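Side-chain contacts in hydrolase, haloacid dehalogenase-like family (Porphyromonas gingivalis, PDB 2I6X), which is probably a hydrolase of the haloacid dehalogenase superfamily, with a Rossmann-like core and a helical cap, whose substrate is not established: residues Lys57-Phe62 against Asn114-Asp119; Glu93-Ile98 against Pro124-Ser129; Leu157-Ile160 against Gly164-Pro167. One frame throughout, in Å; residues are numbered along the deposited sequence.

Contact 1: residues Lys57-Phe62 against Asn114-Asp119; sequences KSEEEF and NPYVLD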
ATOM      1  N   LYS A  57      11.496 -11.973   4.894  1.00 64.44           N
ATOM      2  CA  LYS A  57      10.980 -12.848   5.937  1.00 63.47           C
ATOM      3  C   LYS A  57       9.477 -13.033   5.783  1.00 63.30           C
ATOM      4  O   LYS A  57       8.725 -12.077   5.553  1.00 63.54           O
ATOM      5  CB  LYS A  57      11.310 -12.309   7.329  1.00 63.27           C
ATOM      6  CG  LYS A  57      12.775 -12.472   7.712  1.00 62.01           C
ATOM      7  CD  LYS A  57      13.098 -11.749   9.005  1.00 61.91           C
ATOM      8  CE  LYS A  57      14.567 -11.893   9.361  1.00 62.91           C
ATOM      9  NZ  LYS A  57      15.500 -11.403   8.272  1.00 62.19           N
ATOM     10  N   SER A  58       9.040 -14.279   5.898  1.00 63.25           N
ATOM     11  CA  SER A  58       7.625 -14.588   6.032  1.00 63.21           C
ATOM     12  C   SER A  58       7.083 -13.971   7.327  1.00 63.02           C
ATOM     13  O   SER A  58       7.852 -13.525   8.198  1.00 62.15           O
ATOM     14  CB  SER A  58       7.416 -16.105   6.041  1.00 63.21           C
ATOM     15  OG  SER A  58       8.007 -16.688   7.194  1.00 63.41           O
ATOM     16  N   GLU A  59       5.759 -13.958   7.453  1.00 63.19           N
ATOM     17  CA  GLU A  59       5.097 -13.464   8.654  1.00 63.53           C
ATOM     18  C   GLU A  59       5.637 -14.205   9.888  1.00 64.13           C
ATOM     19  O   GLU A  59       6.088 -13.580  10.853  1.00 64.22           O
ATOM     20  CB  GLU A  59       3.587 -13.603   8.479  1.00 63.77           C
ATOM     21  CG  GLU A  59       2.747 -13.009   9.576  1.00 63.96           C
ATOM     22  CD  GLU A  59       2.764 -13.860  10.830  1.00 64.09           C
ATOM     23  OE1 GLU A  59       2.696 -15.108  10.697  1.00 65.28           O
ATOM     24  OE2 GLU A  59       2.859 -13.285  11.938  1.00 64.23           O
ATOM     25  N   GLU A  60       5.640 -15.536   9.826  1.00 64.75           N
ATOM     26  CA  GLU A  60       6.162 -16.393  10.902  1.00 65.60           C
ATOM     27  C   GLU A  60       7.596 -16.065  11.277  1.00 65.34           C
ATOM     28  O   GLU A  60       7.935 -16.010  12.468  1.00 65.34           O
ATOM     29  CB  GLU A  60       6.046 -17.879  10.512  1.00 65.98           C
ATOM     30  CG  GLU A  60       6.895 -18.863  11.346  1.00 69.72           C
ATOM     31  CD  GLU A  60       6.100 -19.714  12.343  1.00 72.76           C
ATOM     32  OE1 GLU A  60       6.618 -20.791  12.720  1.00 73.53           O
ATOM     33  OE2 GLU A  60       4.981 -19.317  12.749  1.00 75.07           O
ATOM     34  N   GLU A  61       8.433 -15.867  10.258  1.00 64.96           N
ATOM     35  CA  GLU A  61       9.840 -15.535  10.453  1.00 64.79           C
ATOM     36  C   GLU A  61      10.062 -14.163  11.107  1.00 64.51           C
ATOM     37  O   GLU A  61      10.895 -14.035  12.009  1.00 64.86           O
ATOM     38  CB  GLU A  61      10.607 -15.632   9.129  1.00 64.59           C
ATOM     39  CG  GLU A  61      10.827 -17.058   8.637  1.00 64.53           C
ATOM     40  CD  GLU A  61      11.535 -17.098   7.294  1.00 65.85           C
ATOM     41  OE1 GLU A  61      11.148 -16.327   6.384  1.00 67.05           O
ATOM     42  OE2 GLU A  61      12.487 -17.898   7.145  1.00 65.50           O
ATOM     43  N   PHE A  62       9.302 -13.159  10.669  1.00 63.88           N
ATOM     44  CA  PHE A  62       9.374 -11.803  11.219  1.00 63.44           C
ATOM     45  C   PHE A  62       8.970 -11.748  12.697  1.00 64.49           C
ATOM     46  O   PHE A  62       9.592 -11.045  13.504  1.00 65.08           O
ATOM     47  CB  PHE A  62       8.506 -10.865  10.371  1.00 62.41           C
ATOM     48  CG  PHE A  62       8.089  -9.594  11.068  1.00 60.92           C
ATOM     49  CD1 PHE A  62       8.907  -8.452  11.024  1.00 57.43           C
ATOM     50  CD2 PHE A  62       6.840  -9.519  11.727  1.00 58.79           C
ATOM     51  CE1 PHE A  62       8.505  -7.245  11.646  1.00 58.46           C
ATOM     52  CE2 PHE A  62       6.415  -8.319  12.371  1.00 58.11           C
ATOM     53  CZ  PHE A  62       7.242  -7.170  12.318  1.00 59.26           C
ATOM     54  N   ASN A 114       2.177  -5.506   4.052  1.00 63.23           N
ATOM     55  CA  ASN A 114       2.628  -6.666   4.762  1.00 62.22           C
ATOM     56  C   ASN A 114       1.495  -7.690   4.699  1.00 61.86           C
ATOM     57  O   ASN A 114       0.392  -7.333   4.325  1.00 62.21           O
ATOM     58  CB  ASN A 114       2.977  -6.253   6.171  1.00 61.87           C
ATOM     59  CG  ASN A 114       1.824  -5.606   6.871  1.00 63.27           C
ATOM     60  OD1 ASN A 114       0.864  -6.284   7.285  1.00 64.67           O
ATOM     61  ND2 ASN A 114       1.883  -4.292   7.008  1.00 63.52           N
ATOM     62  N   PRO A 115       1.775  -8.973   5.012  1.00 61.53           N
ATOM     63  CA  PRO A 115       0.741 -10.032   5.032  1.00 61.33           C
ATOM     64  C   PRO A 115      -0.502  -9.782   5.903  1.00 61.08           C
ATOM     65  O   PRO A 115      -1.569 -10.304   5.574  1.00 61.50           O
ATOM     66  CB  PRO A 115       1.494 -11.247   5.580  1.00 60.29           C
ATOM     67  CG  PRO A 115       2.871 -10.983   5.295  1.00 61.28           C
ATOM     68  CD  PRO A 115       3.105  -9.511   5.316  1.00 60.39           C
ATOM     69  N   TYR A 116      -0.349  -9.043   7.009  1.00 60.66           N
ATOM     70  CA  TYR A 116      -1.449  -8.750   7.935  1.00 60.18           C
ATOM     71  C   TYR A 116      -2.487  -7.866   7.250  1.00 61.25           C
ATOM     72  O   TYR A 116      -3.677  -8.179   7.262  1.00 61.66           O
ATOM     73  CB  TYR A 116      -0.959  -8.048   9.208  1.00 58.36           C
ATOM     74  CG  TYR A 116       0.135  -8.766   9.959  1.00 56.87           C
ATOM     75  CD1 TYR A 116      -0.154  -9.853  10.790  1.00 54.53           C
ATOM     76  CD2 TYR A 116       1.472  -8.360   9.840  1.00 54.90           C
ATOM     77  CE1 TYR A 116       0.861 -10.512  11.475  1.00 53.07           C
ATOM     78  CE2 TYR A 116       2.479  -9.013  10.524  1.00 53.44           C
ATOM     79  CZ  TYR A 116       2.173 -10.083  11.337  1.00 53.83           C
ATOM     80  OH  TYR A 116       3.183 -10.716  12.012  1.00 53.61           O
ATOM     81  N   VAL A 117      -2.034  -6.769   6.653  1.00 62.18           N
ATOM     82  CA  VAL A 117      -2.945  -5.855   5.978  1.00 63.54           C
ATOM     83  C   VAL A 117      -3.621  -6.585   4.816  1.00 63.93           C
ATOM     84  O   VAL A 117      -4.813  -6.437   4.582  1.00 63.69           O
ATOM     85  CB  VAL A 117      -2.221  -4.546   5.535  1.00 63.87           C
ATOM     86  CG1 VAL A 117      -3.129  -3.662   4.668  1.00 63.48           C
ATOM     87  CG2 VAL A 117      -1.796  -3.766   6.769  1.00 64.31           C
ATOM     88  N   LEU A 118      -2.849  -7.412   4.126  1.00 64.90           N
ATOM     89  CA  LEU A 118      -3.374  -8.222   3.046  1.00 65.55           C
ATOM     90  C   LEU A 118      -4.411  -9.240   3.514  1.00 65.90           C
ATOM     91  O   LEU A 118      -5.414  -9.434   2.822  1.00 67.04           O
ATOM     92  CB  LEU A 118      -2.242  -8.907   2.294  1.00 65.51           C
ATOM     93  CG  LEU A 118      -1.526  -8.052   1.256  1.00 67.14           C
ATOM     94  CD1 LEU A 118      -0.511  -8.930   0.511  1.00 68.70           C
ATOM     95  CD2 LEU A 118      -2.539  -7.399   0.293  1.00 67.91           C
ATOM     96  N   ASP A 119      -4.185  -9.877   4.667  1.00 65.36           N
ATOM     97  CA  ASP A 119      -5.202 -10.717   5.264  1.00 65.43           C
ATOM     98  C   ASP A 119      -6.504  -9.910   5.490  1.00 64.90           C
ATOM     99  O   ASP A 119      -7.604 -10.403   5.201  1.00 64.87           O
ATOM    100  CB  ASP A 119      -4.700 -11.390   6.559  1.00 65.88           C
ATOM    101  CG  ASP A 119      -3.651 -12.526   6.302  1.00 69.77           C
ATOM    102  OD1 ASP A 119      -3.361 -12.879   5.126  1.00 72.62           O
ATOM    103  OD2 ASP A 119      -3.085 -13.073   7.293  1.00 72.16           O
TER
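The Y116 ring meets the side chains of E59 and F62 through its phenol end. At its edge, near the ring plane, lies CE2 of F62, and N114 OD1 is also at the edge, in plane; the phenol oxygen in turn sits at the edge of the F62 ring, with F62 CD2 3.9 Å from Y116 OH. The side chains of E59 and Y116 cross at about a right angle, carboxylate and ring planes 79° apart. With CG anti to the backbone N (chi1 -174°) and a bend at chi2, the E59 chain passes the phenol end, E59 CG lying 3.5 Å from Y116 CZ. Its tip takes a weak hydrogen bond, Y116 OH to E59 OE2, 2.6 Å. Behind it, E59 CB rests on P115 CG at 4.2 Å. Both segments carry helix N-termini: S58 and E61 form a capping box on one, and on the other N114 OD1 accepts from V117 N at 3.0 Å, with the donor above the carbonyl plane. The strongest partner of E59 is R63, one turn further on, whose NE forms a salt bridge with the same OE2. With an arginine and a phenol on OE2, the E59 carboxylate is probably ionised, and it links helix 59-70, probably part of the helical cap, to the helix following strand 106-111.

Contact 2: residues Glu93-Ile98 against Pro124-Ser129; sequences EKFDYI and PRFLPS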
ATOM      1  N   GLU A  93     -15.703   6.051  -0.053  1.00 64.47           N
ATOM      2  CA  GLU A  93     -15.977   6.882  -1.221  1.00 65.13           C
ATOM      3  C   GLU A  93     -14.912   6.795  -2.314  1.00 63.84           C
ATOM      4  O   GLU A  93     -15.253   6.804  -3.487  1.00 63.65           O
ATOM      5  CB  GLU A  93     -16.355   8.324  -0.858  1.00 65.36           C
ATOM      6  CG  GLU A  93     -15.231   9.334  -0.585  1.00 67.14           C
ATOM      7  CD  GLU A  93     -15.803  10.745  -0.282  1.00 69.57           C
ATOM      8  OE1 GLU A  93     -16.261  11.441  -1.236  1.00 72.77           O
ATOM      9  OE2 GLU A  93     -15.812  11.151   0.918  1.00 74.79           O
ATOM     10  N   LYS A  94     -13.641   6.679  -1.927  1.00 62.79           N
ATOM     11  CA  LYS A  94     -12.575   6.513  -2.905  1.00 62.50           C
ATOM     12  C   LYS A  94     -12.645   5.145  -3.569  1.00 62.58           C
ATOM     13  O   LYS A  94     -12.368   5.028  -4.756  1.00 62.00           O
ATOM     14  CB  LYS A  94     -11.203   6.777  -2.302  1.00 62.02           C
ATOM     15  CG  LYS A  94     -11.014   8.220  -1.844  1.00 62.57           C
ATOM     16  CD  LYS A  94      -9.657   8.363  -1.178  1.00 64.78           C
ATOM     17  CE  LYS A  94      -9.440   9.717  -0.520  1.00 63.11           C
ATOM     18  NZ  LYS A  94      -8.091   9.747   0.136  1.00 63.46           N
ATOM     19  N   PHE A  95     -13.065   4.118  -2.827  1.00 62.61           N
ATOM     20  CA  PHE A  95     -13.292   2.815  -3.465  1.00 62.63           C
ATOM     21  C   PHE A  95     -14.482   2.833  -4.426  1.00 62.62           C
ATOM     22  O   PHE A  95     -14.412   2.255  -5.509  1.00 62.14           O
ATOM     23  CB  PHE A  95     -13.409   1.691  -2.436  1.00 62.12           C
ATOM     24  CG  PHE A  95     -12.089   1.182  -1.976  1.00 62.37           C
ATOM     25  CD1 PHE A  95     -11.343   0.312  -2.783  1.00 63.47           C
ATOM     26  CD2 PHE A  95     -11.553   1.600  -0.763  1.00 62.34           C
ATOM     27  CE1 PHE A  95     -10.080  -0.177  -2.360  1.00 62.28           C
ATOM     28  CE2 PHE A  95     -10.291   1.136  -0.338  1.00 62.30           C
ATOM     29  CZ  PHE A  95      -9.561   0.236  -1.140  1.00 62.13           C
ATOM     30  N   ASP A  96     -15.561   3.505  -4.026  1.00 62.47           N
ATOM     31  CA  ASP A  96     -16.688   3.732  -4.917  1.00 63.46           C
ATOM     32  C   ASP A  96     -16.264   4.430  -6.212  1.00 62.91           C
ATOM     33  O   ASP A  96     -16.677   4.019  -7.294  1.00 62.59           O
ATOM     34  CB  ASP A  96     -17.795   4.540  -4.212  1.00 64.47           C
ATOM     35  CG  ASP A  96     -18.668   3.673  -3.327  1.00 67.67           C
ATOM     36  OD1 ASP A  96     -18.592   2.424  -3.445  1.00 72.10           O
ATOM     37  OD2 ASP A  96     -19.439   4.222  -2.517  1.00 71.48           O
ATOM     38  N   TYR A  97     -15.431   5.467  -6.083  1.00 62.33           N
ATOM     39  CA  TYR A  97     -14.961   6.232  -7.221  1.00 62.31           C
ATOM     40  C   TYR A  97     -14.112   5.371  -8.151  1.00 62.69           C
ATOM     41  O   TYR A  97     -14.248   5.431  -9.362  1.00 63.13           O
ATOM     42  CB  TYR A  97     -14.173   7.464  -6.777  1.00 62.05           C
ATOM     43  CG  TYR A  97     -13.555   8.178  -7.948  1.00 61.50           C
ATOM     44  CD1 TYR A  97     -14.362   8.767  -8.938  1.00 62.92           C
ATOM     45  CD2 TYR A  97     -12.181   8.248  -8.093  1.00 62.70           C
ATOM     46  CE1 TYR A  97     -13.797   9.407 -10.050  1.00 63.26           C
ATOM     47  CE2 TYR A  97     -11.591   8.894  -9.205  1.00 62.61           C
ATOM     48  CZ  TYR A  97     -12.411   9.465 -10.174  1.00 63.15           C
ATOM     49  OH  TYR A  97     -11.855  10.104 -11.252  1.00 62.79           O
ATOM     50  N   ILE A  98     -13.236   4.578  -7.564  1.00 63.16           N
ATOM     51  CA  ILE A  98     -12.375   3.666  -8.295  1.00 64.11           C
ATOM     52  C   ILE A  98     -13.265   2.664  -9.019  1.00 64.05           C
ATOM     53  O   ILE A  98     -13.028   2.333 -10.158  1.00 64.04           O
ATOM     54  CB  ILE A  98     -11.370   2.977  -7.318  1.00 64.16           C
ATOM     55  CG1 ILE A  98     -10.282   3.960  -6.916  1.00 64.67           C
ATOM     56  CG2 ILE A  98     -10.692   1.741  -7.909  1.00 65.61           C
ATOM     57  CD1 ILE A  98      -9.253   3.308  -6.040  1.00 68.87           C
ATOM     58  N   PRO A 124     -13.975 -10.407   3.886  1.00 66.40           N
ATOM     59  CA  PRO A 124     -15.218  -9.639   3.731  1.00 66.55           C
ATOM     60  C   PRO A 124     -15.446  -8.550   4.810  1.00 66.41           C
ATOM     61  O   PRO A 124     -16.540  -7.988   4.911  1.00 66.34           O
ATOM     62  CB  PRO A 124     -16.306 -10.717   3.781  1.00 66.56           C
ATOM     63  CG  PRO A 124     -15.720 -11.822   4.627  1.00 66.77           C
ATOM     64  CD  PRO A 124     -14.212 -11.771   4.403  1.00 66.36           C
ATOM     65  N   ARG A 125     -14.406  -8.230   5.571  1.00 66.33           N
ATOM     66  CA  ARG A 125     -14.481  -7.214   6.622  1.00 66.05           C
ATOM     67  C   ARG A 125     -13.709  -5.954   6.237  1.00 65.40           C
ATOM     68  O   ARG A 125     -13.585  -5.020   7.038  1.00 65.73           O
ATOM     69  CB  ARG A 125     -13.905  -7.781   7.917  1.00 65.92           C
ATOM     70  CG  ARG A 125     -14.552  -9.082   8.300  1.00 67.70           C
ATOM     71  CD  ARG A 125     -16.091  -8.976   8.194  1.00 67.93           C
ATOM     72  NE  ARG A 125     -16.722 -10.139   8.802  1.00 68.52           N
ATOM     73  CZ  ARG A 125     -18.032 -10.284   8.977  1.00 68.77           C
ATOM     74  NH1 ARG A 125     -18.482 -11.389   9.549  1.00 65.41           N
ATOM     75  NH2 ARG A 125     -18.881  -9.335   8.581  1.00 68.71           N
ATOM     76  N   PHE A 126     -13.176  -5.932   5.026  1.00 64.19           N
ATOM     77  CA  PHE A 126     -12.373  -4.800   4.613  1.00 63.54           C
ATOM     78  C   PHE A 126     -13.242  -3.555   4.383  1.00 63.60           C
ATOM     79  O   PHE A 126     -12.893  -2.484   4.842  1.00 63.63           O
ATOM     80  CB  PHE A 126     -11.535  -5.174   3.391  1.00 62.92           C
ATOM     81  CG  PHE A 126     -10.668  -4.058   2.873  1.00 62.23           C
ATOM     82  CD1 PHE A 126      -9.753  -3.424   3.699  1.00 61.20           C
ATOM     83  CD2 PHE A 126     -10.748  -3.674   1.536  1.00 60.39           C
ATOM     84  CE1 PHE A 126      -8.962  -2.420   3.209  1.00 63.21           C
ATOM     85  CE2 PHE A 126      -9.969  -2.674   1.044  1.00 59.07           C
ATOM     86  CZ  PHE A 126      -9.071  -2.038   1.864  1.00 61.49           C
ATOM     87  N   LEU A 127     -14.391  -3.731   3.727  1.00 63.67           N
ATOM     88  CA  LEU A 127     -15.295  -2.636   3.344  1.00 63.69           C
ATOM     89  C   LEU A 127     -16.736  -2.963   3.676  1.00 63.86           C
ATOM     90  O   LEU A 127     -17.131  -4.142   3.650  1.00 64.17           O
ATOM     91  CB  LEU A 127     -15.211  -2.362   1.846  1.00 63.55           C
ATOM     92  CG  LEU A 127     -14.021  -1.549   1.327  1.00 64.84           C
ATOM     93  CD1 LEU A 127     -13.761  -1.868  -0.121  1.00 63.37           C
ATOM     94  CD2 LEU A 127     -14.276  -0.061   1.495  1.00 65.42           C
ATOM     95  N   PRO A 128     -17.551  -1.924   3.955  1.00 63.89           N
ATOM     96  CA  PRO A 128     -18.932  -2.196   4.329  1.00 64.37           C
ATOM     97  C   PRO A 128     -19.624  -3.046   3.283  1.00 64.82           C
ATOM     98  O   PRO A 128     -20.534  -3.806   3.609  1.00 65.17           O
ATOM     99  CB  PRO A 128     -19.560  -0.798   4.389  1.00 63.95           C
ATOM    100  CG  PRO A 128     -18.428   0.086   4.744  1.00 63.76           C
ATOM    101  CD  PRO A 128     -17.276  -0.473   3.938  1.00 63.88           C
ATOM    102  N   SER A 129     -19.164  -2.939   2.040  1.00 65.21           N
ATOM    103  CA  SER A 129     -19.789  -3.640   0.940  1.00 65.92           C
ATOM    104  C   SER A 129     -19.457  -5.127   0.932  1.00 65.82           C
ATOM    105  O   SER A 129     -20.133  -5.894   0.263  1.00 65.64           O
ATOM    106  CB  SER A 129     -19.394  -2.990  -0.387  1.00 66.04           C
ATOM    107  OG  SER A 129     -17.995  -3.082  -0.619  1.00 67.55           O
TER
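F95 reaches from helix 92-101 toward F126 and L127, and its atoms meet them in turn. The bond from CA to CB points toward the loop, and chi1 of -82° sets CG anti to the carbonyl carbon, beside the backbone N. At CG the ring first meets leucine: F95 CG is 3.9 Å from L127 CD1, which lies over one face, 19° off the ring normal and displaced toward the rim, in a CH-pi contact. The other methyl of the same fork, L127 CD2, touches F95 CD2 at 3.9 Å. Further out the partner changes to phenylalanine. F95 CE2 is 4.1 Å from F126 CZ, and at the tip F95 CZ comes within 3.7 Å of F126 CE2. The two rings form an offset edge-to-face pair, with the edge of F126 turned to the face of F95, planes at 84° and centroids 5.5 Å apart. All three side chains are buried and also touch I90 of strand 87-90, while F136 packs on both F95 and L127. No hydrogen bond joins the segments. In this alpha/beta fold the aromatic pair joins the loop between helix 115-121 and strand 139-142 to helix 92-101, which leads into strand 106-111.

Contact 3: residues Leu157-Ile160 against Gly164-Pro167; sequences LEMI and GMKP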
ATOM      1  N   LEU A 157       9.147  -2.234 -12.757  1.00 61.88           N
ATOM      2  CA  LEU A 157       9.422  -2.940 -13.992  1.00 63.03           C
ATOM      3  C   LEU A 157       8.677  -4.290 -14.096  1.00 62.94           C
ATOM      4  O   LEU A 157       8.186  -4.645 -15.171  1.00 62.18           O
ATOM      5  CB  LEU A 157      10.940  -3.087 -14.224  1.00 63.53           C
ATOM      6  CG  LEU A 157      11.773  -1.786 -14.317  1.00 64.85           C
ATOM      7  CD1 LEU A 157      13.220  -2.116 -14.588  1.00 67.38           C
ATOM      8  CD2 LEU A 157      11.310  -0.887 -15.411  1.00 66.95           C
ATOM      9  N   GLU A 158       8.586  -5.022 -12.984  1.00 63.03           N
ATOM     10  CA  GLU A 158       7.795  -6.240 -12.941  1.00 64.04           C
ATOM     11  C   GLU A 158       6.331  -5.929 -13.312  1.00 64.08           C
ATOM     12  O   GLU A 158       5.756  -6.597 -14.181  1.00 63.65           O
ATOM     13  CB  GLU A 158       7.906  -6.924 -11.574  1.00 63.42           C
ATOM     14  CG  GLU A 158       7.305  -8.337 -11.573  1.00 66.13           C
ATOM     15  CD  GLU A 158       7.494  -9.108 -10.259  1.00 66.83           C
ATOM     16  OE1 GLU A 158       8.520  -8.883  -9.594  1.00 72.84           O
ATOM     17  OE2 GLU A 158       6.640  -9.961  -9.899  1.00 69.07           O
HETATM   18  N   MSE A 159       5.773  -4.888 -12.680  1.00 64.09           N
HETATM   19  CA  MSE A 159       4.429  -4.380 -12.958  1.00 66.50           C
HETATM   20  C   MSE A 159       4.176  -4.055 -14.439  1.00 63.87           C
HETATM   21  O   MSE A 159       3.200  -4.527 -15.028  1.00 64.04           O
HETATM   22  CB  MSE A 159       4.123  -3.147 -12.094  1.00 65.50           C
HETATM   23  CG  MSE A 159       2.805  -2.487 -12.480  1.00 68.09           C
HETATM   24 SE   MSE A 159       2.232  -1.059 -11.275  1.00 76.50          SE
HETATM   25  CE  MSE A 159       3.540   0.304 -11.853  1.00 71.25           C
ATOM     26  N   ILE A 160       5.050  -3.239 -15.020  1.00 62.55           N
ATOM     27  CA  ILE A 160       5.050  -2.948 -16.471  1.00 60.53           C
ATOM     28  C   ILE A 160       5.054  -4.197 -17.338  1.00 60.51           C
ATOM     29  O   ILE A 160       4.188  -4.343 -18.208  1.00 60.70           O
ATOM     30  CB  ILE A 160       6.220  -1.992 -16.823  1.00 61.43           C
ATOM     31  CG1 ILE A 160       6.049  -0.635 -16.093  1.00 58.28           C
ATOM     32  CG2 ILE A 160       6.406  -1.811 -18.336  1.00 59.76           C
ATOM     33  CD1 ILE A 160       7.349   0.219 -16.109  1.00 59.35           C
ATOM     34  N   GLY A 164       1.581  -4.909 -19.039  1.00 62.31           N
ATOM     35  CA  GLY A 164       1.722  -4.293 -20.359  1.00 63.39           C
ATOM     36  C   GLY A 164       1.375  -2.812 -20.430  1.00 64.05           C
ATOM     37  O   GLY A 164       1.140  -2.281 -21.506  1.00 63.97           O
HETATM   38  N   MSE A 165       1.342  -2.140 -19.288  1.00 65.30           N
HETATM   39  CA  MSE A 165       1.086  -0.705 -19.255  1.00 68.06           C
HETATM   40  C   MSE A 165       2.271   0.096 -19.792  1.00 65.33           C
HETATM   41  O   MSE A 165       3.434  -0.160 -19.444  1.00 64.67           O
HETATM   42  CB  MSE A 165       0.737  -0.256 -17.834  1.00 67.33           C
HETATM   43  CG  MSE A 165       1.892  -0.361 -16.844  1.00 69.72           C
HETATM   44 SE   MSE A 165       1.387   0.191 -15.038  1.00 79.95          SE
HETATM   45  CE  MSE A 165      -0.009  -1.092 -14.589  1.00 69.27           C
ATOM     46  N   LYS A 166       1.970   1.044 -20.673  1.00 64.27           N
ATOM     47  CA  LYS A 166       2.934   2.069 -21.081  1.00 62.83           C
ATOM     48  C   LYS A 166       2.961   3.167 -20.008  1.00 61.81           C
ATOM     49  O   LYS A 166       1.906   3.725 -19.656  1.00 61.99           O
ATOM     50  CB  LYS A 166       2.550   2.640 -22.447  1.00 62.72           C
ATOM     51  CG  LYS A 166       2.488   1.588 -23.536  1.00 63.99           C
ATOM     52  CD  LYS A 166       2.334   2.187 -24.911  1.00 67.37           C
ATOM     53  CE  LYS A 166       1.824   1.146 -25.886  1.00 69.58           C
ATOM     54  NZ  LYS A 166       1.762   1.665 -27.289  1.00 70.31           N
ATOM     55  N   PRO A 167       4.148   3.445 -19.437  1.00 60.73           N
ATOM     56  CA  PRO A 167       4.253   4.516 -18.419  1.00 59.60           C
ATOM     57  C   PRO A 167       3.670   5.867 -18.856  1.00 59.94           C
ATOM     58  O   PRO A 167       3.017   6.547 -18.063  1.00 58.99           O
ATOM     59  CB  PRO A 167       5.760   4.603 -18.142  1.00 58.65           C
ATOM     60  CG  PRO A 167       6.276   3.238 -18.497  1.00 59.52           C
ATOM     61  CD  PRO A 167       5.444   2.770 -19.664  1.00 60.01           C
TER
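The last part of helix 153-163 and the turn that leads from it to strand 170-173 make up this contact, part of an alpha-to-beta connection in the HAD core. G164 is the first residue to leave helical geometry, and its positive phi turns the chain out of the helix. Its amide still gives a hydrogen bond back to the last turn, G164 N to I160 O at 2.8 Å; the bond is bent, 137° at the hydrogen, and the donor is tilted 26° from the carbonyl plane. S163, between the segments, adds a second tie, since its OG bonds both to M159 O and to M165 N.

Past the turn, side chains pack back on the helix. M159 and M165, modelled as selenomethionine, lie against each other: M165 CE is 3.8 Å from M159 CG, and M159 CE is 3.8 Å from M165 SE. Both chains bend at chi3. In M165, chi1 of 67° places CG between the backbone N and the carbonyl carbon, and M165 CG comes 4.1 Å from I160 CA. The branches of I160 divide the work: I160 CG2 reaches M165 O at 3.6 Å, whereas I160 CD1 meets P167 CG at 4.0 Å, the two side chains crossing at about a right angle.

F188 touches M159, I160, M165 and P167. The selenomethionine pair is buried against the parallel sheet, both residues packing on V9; M159 also touches L110, and M165 F108. The contact thus closes a beta-alpha-beta crossover, in which helix 153-163 links strand 139-142 to strand 170-173 and passes strands 106-111 and 7-10, the strands that carry L110, F108 and V9.

Overall arrangement
The three contacts occupy separate parts of the molecule, their centres 23 to 26 Å apart, and none touches another. Contact 2 is wholly buried and purely apolar, relying on aromatic and aliphatic packing. Contacts 1 and 3 are partly buried, and each adds a polar bond: a weak tyrosine-glutamate bond between two helix starts in contact 1, a backbone bond at a helix C-terminus in contact 3. Contact 1 and contact 2 are interleaved along the chain and draw on helix 115-121 and the loop that follows it, respectively, whereas contact 3 comes later and is local in sequence. Contact 1 probably joins cap and core; the other two pack pieces of the core.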